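Local coordinates for isomaltodextranase (Arthrobacter globiformis, PDB 5AWO), which hydrolyses alpha-1,6-glucosidic linkages of dextran-type polysaccharides, releasing successive isomaltose units from the non-reducing chain ends, at residues A[428-440]-A[462-475]. Sequence-based numbering, arbitrary orientation.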
loop_
_atom_site.group_PDB
_atom_site.type_symbol
_atom_site.label_atom_id
_atom_site.label_comp_id
_atom_site.label_asym_id
_atom_site.label_seq_id
_atom_site.Cartn_x
_atom_site.Cartn_y
_atom_site.Cartn_z
ATOM N N LEU A 428 -3.148 15.711 16.156
ATOM C CA LEU A 428 -1.921 14.912 15.980
ATOM C C LEU A 428 -1.299 14.409 17.290
ATOM O O LEU A 428 -0.630 13.389 17.288
ATOM C CB LEU A 428 -0.872 15.660 15.162
ATOM C CG LEU A 428 -1.324 16.153 13.769
ATOM C CD1 LEU A 428 -0.153 16.745 13.024
ATOM C CD2 LEU A 428 -2.021 15.067 12.952
ATOM N N GLY A 429 -1.517 15.136 18.385
ATOM C CA GLY A 429 -1.014 14.700 19.707
ATOM C C GLY A 429 0.404 15.164 19.978
ATOM O O GLY A 429 1.171 14.473 20.647
ATOM N N LEU A 430 0.771 16.314 19.431
ATOM C CA LEU A 430 2.103 16.895 19.628
ATOM C C LEU A 430 2.051 17.998 20.675
ATOM O O LEU A 430 1.013 18.610 20.890
ATOM C CB LEU A 430 2.629 17.480 18.327
ATOM C CG LEU A 430 2.554 16.570 17.111
ATOM C CD1 LEU A 430 3.100 17.341 15.925
ATOM C CD2 LEU A 430 3.307 15.274 17.350
ATOM N N ALA A 431 3.195 18.246 21.311
ATOM C CA ALA A 431 3.310 19.271 22.346
ATOM C C ALA A 431 4.036 20.529 21.827
ATOM O O ALA A 431 4.146 21.522 22.555
ATOM C CB ALA A 431 4.060 18.698 23.544
ATOM N N THR A 432 4.521 20.471 20.581
ATOM C CA THR A 432 5.529 21.391 20.030
ATOM C C THR A 432 5.070 22.407 18.984
ATOM O O THR A 432 5.820 23.316 18.649
ATOM C CB THR A 432 6.610 20.603 19.267
ATOM O OG1 THR A 432 5.993 19.788 18.249
ATOM C CG2 THR A 432 7.401 19.714 20.208
ATOM N N GLY A 433 3.894 22.210 18.404
ATOM C CA GLY A 433 3.572 22.935 17.148
ATOM C C GLY A 433 4.557 22.550 16.061
ATOM O O GLY A 433 5.238 21.521 16.151
ATOM N N GLY A 434 4.604 23.333 14.981
ATOM C CA GLY A 434 5.551 23.070 13.928
ATOM C C GLY A 434 5.562 24.139 12.862
ATOM O O GLY A 434 4.598 24.897 12.743
ATOM N N ASN A 435 6.672 24.211 12.138
ATOM C CA ASN A 435 6.767 25.062 10.962
ATOM C C ASN A 435 5.844 24.462 9.890
ATOM O O ASN A 435 5.850 23.236 9.690
ATOM C CB ASN A 435 8.191 25.107 10.432
ATOM C CG ASN A 435 8.290 25.820 9.099
ATOM O OD1 ASN A 435 8.148 25.202 8.024
ATOM N ND2 ASN A 435 8.489 27.133 9.148
ATOM N N VAL A 436 5.084 25.325 9.219
ATOM C CA VAL A 436 4.098 24.855 8.215
ATOM C C VAL A 436 4.469 25.429 6.859
ATOM O O VAL A 436 4.677 26.647 6.736
ATOM C CB VAL A 436 2.668 25.260 8.611
ATOM C CG1 VAL A 436 1.656 24.768 7.572
ATOM C CG2 VAL A 436 2.311 24.696 9.971
ATOM N N ARG A 437 4.585 24.562 5.861
ATOM C CA ARG A 437 4.847 24.990 4.500
ATOM C C ARG A 437 3.728 24.454 3.593
ATOM O O ARG A 437 3.455 23.250 3.584
ATOM C CB ARG A 437 6.194 24.452 4.036
ATOM C CG ARG A 437 6.630 24.959 2.705
ATOM C CD ARG A 437 8.089 24.628 2.385
ATOM N NE ARG A 437 8.354 24.961 1.007
ATOM C CZ ARG A 437 8.709 26.175 0.583
ATOM N NH1 ARG A 437 8.949 27.146 1.466
ATOM N NH2 ARG A 437 8.889 26.398 -0.709
ATOM N N ASP A 438 3.101 25.363 2.839
ATOM C CA ASP A 438 2.090 25.027 1.813
ATOM C C ASP A 438 2.829 24.612 0.540
ATOM O O ASP A 438 3.607 25.370 -0.026
ATOM C CB ASP A 438 1.197 26.250 1.584
ATOM C CG ASP A 438 0.096 26.009 0.576
ATOM O OD1 ASP A 438 0.352 25.304 -0.396
ATOM O OD2 ASP A 438 -1.005 26.561 0.768
ATOM N N LEU A 439 2.643 23.348 0.125
ATOM C CA LEU A 439 3.483 22.770 -0.903
ATOM C C LEU A 439 3.043 23.065 -2.336
ATOM O O LEU A 439 3.797 22.822 -3.255
ATOM C CB LEU A 439 3.617 21.250 -0.737
ATOM C CG LEU A 439 4.083 20.806 0.638
ATOM C CD1 LEU A 439 4.260 19.315 0.684
ATOM C CD2 LEU A 439 5.370 21.496 1.065
ATOM N N TRP A 440 1.858 23.648 -2.504
ATOM C CA TRP A 440 1.451 24.125 -3.847
ATOM C C TRP A 440 1.686 25.619 -3.998
ATOM O O TRP A 440 2.008 26.079 -5.096
ATOM C CB TRP A 440 -0.014 23.749 -4.162
ATOM C CG TRP A 440 -0.150 22.313 -4.516
ATOM C CD1 TRP A 440 -0.596 21.320 -3.696
ATOM C CD2 TRP A 440 0.212 21.688 -5.753
ATOM N NE1 TRP A 440 -0.550 20.118 -4.356
ATOM C CE2 TRP A 440 -0.048 20.311 -5.616
ATOM C CE3 TRP A 440 0.742 22.159 -6.960
ATOM C CZ2 TRP A 440 0.194 19.412 -6.654
ATOM C CZ3 TRP A 440 0.986 21.263 -7.976
ATOM C CH2 TRP A 440 0.719 19.910 -7.820
ATOM N N ILE A 462 -2.042 20.758 0.803
ATOM C CA ILE A 462 -1.120 19.815 1.415
ATOM C C ILE A 462 0.089 20.574 1.939
ATOM O O ILE A 462 0.608 21.517 1.305
ATOM C CB ILE A 462 -0.754 18.658 0.441
ATOM C CG1 ILE A 462 -0.131 17.470 1.144
ATOM C CG2 ILE A 462 0.087 19.132 -0.717
ATOM C CD1 ILE A 462 -0.039 16.215 0.300
ATOM N N PHE A 463 0.519 20.150 3.131
ATOM C CA PHE A 463 1.514 20.885 3.919
ATOM C C PHE A 463 2.603 19.936 4.391
ATOM O O PHE A 463 2.341 18.768 4.722
ATOM C CB PHE A 463 0.869 21.518 5.159
ATOM C CG PHE A 463 -0.280 22.431 4.875
ATOM C CD1 PHE A 463 -0.075 23.798 4.643
ATOM C CD2 PHE A 463 -1.576 21.932 4.826
ATOM C CE1 PHE A 463 -1.131 24.634 4.373
ATOM C CE2 PHE A 463 -2.629 22.766 4.552
ATOM C CZ PHE A 463 -2.407 24.117 4.346
ATOM N N ARG A 464 3.838 20.450 4.439
ATOM C CA ARG A 464 4.890 19.817 5.255
ATOM C C ARG A 464 4.881 20.548 6.579
ATOM O O ARG A 464 5.017 21.776 6.601
ATOM C CB ARG A 464 6.254 19.938 4.581
ATOM C CG ARG A 464 7.435 19.431 5.429
ATOM C CD ARG A 464 7.539 17.924 5.524
ATOM N NE ARG A 464 7.975 17.347 4.271
ATOM C CZ ARG A 464 8.778 16.291 4.119
ATOM N NH1 ARG A 464 9.245 15.624 5.149
ATOM N NH2 ARG A 464 9.075 15.878 2.915
ATOM N N VAL A 465 4.730 19.801 7.678
ATOM C CA VAL A 465 4.764 20.338 9.021
ATOM C C VAL A 465 5.991 19.783 9.751
ATOM O O VAL A 465 6.228 18.575 9.796
ATOM C CB VAL A 465 3.482 19.992 9.790
ATOM C CG1 VAL A 465 3.533 20.569 11.204
ATOM C CG2 VAL A 465 2.249 20.491 9.026
ATOM N N THR A 466 6.815 20.710 10.247
ATOM C CA THR A 466 8.102 20.351 10.827
ATOM C C THR A 466 8.182 20.857 12.276
ATOM O O THR A 466 8.459 22.045 12.519
ATOM C CB THR A 466 9.264 20.934 9.997
ATOM O OG1 THR A 466 9.106 20.600 8.602
ATOM C CG2 THR A 466 10.613 20.389 10.460
ATOM N N PRO A 467 7.909 19.968 13.245
ATOM C CA PRO A 467 8.077 20.303 14.659
ATOM C C PRO A 467 9.516 20.712 14.953
ATOM O O PRO A 467 10.437 20.101 14.425
ATOM C CB PRO A 467 7.760 18.977 15.362
ATOM C CG PRO A 467 6.780 18.316 14.441
ATOM C CD PRO A 467 7.296 18.640 13.079
ATOM N N PRO A 468 9.690 21.752 15.781
ATOM C CA PRO A 468 11.027 21.993 16.339
ATOM C C PRO A 468 11.371 20.887 17.333
ATOM O O PRO A 468 10.468 20.293 17.929
ATOM C CB PRO A 468 10.879 23.351 17.035
ATOM C CG PRO A 468 9.455 23.454 17.389
ATOM C CD PRO A 468 8.673 22.620 16.385
ATOM N N LYS A 469 12.656 20.591 17.488
ATOM C CA LYS A 469 13.103 19.558 18.426
ATOM C C LYS A 469 13.988 20.156 19.517
ATOM O O LYS A 469 15.068 20.657 19.226
ATOM C CB LYS A 469 13.878 18.478 17.677
ATOM C CG LYS A 469 13.033 17.726 16.659
ATOM C CD LYS A 469 13.860 16.725 15.897
ATOM C CE LYS A 469 13.012 15.954 14.900
ATOM N NZ LYS A 469 13.759 14.793 14.353
ATOM N N MET A 470 13.510 20.129 20.756
ATOM C CA MET A 470 14.353 20.426 21.916
ATOM C C MET A 470 15.252 19.219 22.155
ATOM O O MET A 470 14.764 18.091 22.243
ATOM C CB MET A 470 13.507 20.676 23.165
ATOM C CG MET A 470 12.810 22.026 23.223
ATOM S SD MET A 470 11.812 22.180 24.722
ATOM C CE MET A 470 10.928 23.702 24.383
ATOM N N HIS A 471 16.560 19.456 22.252
ATOM C CA HIS A 471 17.560 18.390 22.467
ATOM C C HIS A 471 17.310 17.093 21.674
ATOM O O HIS A 471 17.558 15.983 22.161
ATOM C CB HIS A 471 17.749 18.106 23.975
ATOM C CG HIS A 471 16.553 18.431 24.821
ATOM N ND1 HIS A 471 16.346 19.679 25.368
ATOM C CD2 HIS A 471 15.512 17.665 25.226
ATOM C CE1 HIS A 471 15.224 19.671 26.066
ATOM N NE2 HIS A 471 14.698 18.461 25.995
ATOM N N GLY A 472 16.841 17.245 20.437
ATOM C CA GLY A 472 16.605 16.115 19.552
ATOM C C GLY A 472 15.354 15.300 19.835
ATOM O O GLY A 472 15.153 14.251 19.213
ATOM N N THR A 473 14.509 15.770 20.748
ATOM C CA THR A 473 13.318 15.013 21.144
ATOM C C THR A 473 12.301 14.948 19.999
ATOM O O THR A 473 11.768 15.971 19.582
ATOM C CB THR A 473 12.642 15.616 22.378
ATOM O OG1 THR A 473 13.530 15.525 23.501
ATOM C CG2 THR A 473 11.356 14.878 22.716
ATOM N N THR A 474 12.025 13.733 19.544
ATOM C CA THR A 474 11.065 13.500 18.458
ATOM C C THR A 474 9.930 12.613 18.971
ATOM O O THR A 474 10.184 11.468 19.375
ATOM C CB THR A 474 11.746 12.800 17.285
ATOM O OG1 THR A 474 12.967 13.477 16.952
ATOM C CG2 THR A 474 10.824 12.779 16.060
ATOM N N ARG A 475 8.696 13.124 18.920
ATOM C CA ARG A 475 7.512 12.352 19.307
ATOM C C ARG A 475 6.806 11.727 18.081
ATOM O O ARG A 475 6.489 12.432 17.124
ATOM C CB ARG A 475 6.502 13.205 20.074
ATOM C CG ARG A 475 5.249 12.457 20.507
ATOM C CD ARG A 475 4.249 13.285 21.242
ATOM N NE ARG A 475 4.776 13.743 22.540
ATOM C CZ ARG A 475 4.090 14.477 23.410
ATOM N NH1 ARG A 475 2.843 14.885 23.171
ATOM N NH2 ARG A 475 4.684 14.846 24.557
HETATM O O HOH W 1 7.714 22.596 7.274
HETATM O O HOH W 2 -1.297 23.026 -0.858
#
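In the C-terminal beta sandwich that follows the catalytic barrel, strands 434-438 and 462-466 pair as antiparallel neighbours, their axes 164° apart. Asn435 and Thr466 form one hydrogen-bonded pair, with Asn435 N to Thr466 O and Thr466 N to Asn435 O both 2.8 Å; Arg437 and Arg464 form the next, and Leu439 N to Ile462 O, 3.0 Å and nearly straight, carries the pairing past the end of strand 434-438. On the face of Val436, Asp438, Phe463 and Val465, Val436 CG1, anti to the backbone N (chi1 -180°), reaches Phe463 CD1 at 3.5 Å, while Asp438 CB lies by CE1 of that ring. On the opposite face, a water joins Asn435 OD1, Arg464 O and Thr466 OG1; Arg437 and Arg464 end in salt bridges with Glu363 and Asp370, respectively, at the two ends of helix 362-370. At Gly434 a side chain would collide with Val465 CG1. Past Gly434 the chains leave the sheet still in contact, and Thr432 OG1 packs 3.5 Å from Pro467 CB while giving its proton to Gly433 O. Arg475, on strand 473-477 of the carbohydrate-binding module, is bent at chi3 (-66°) and reaches back to the sandwich: NH1 donates to Gly429 O at 3.1 Å, in the guanidinium plane, and NE makes a salt bridge to Glu607 within the module. A leucine in place of Arg475 would probably cost Gly429 O this donor, an interdomain tie, and deprive Glu607 of this charged partner. The arrangement is an antiparallel strand pair of the GH27 C-terminal sandwich, continued by a linker into the CBM35 module.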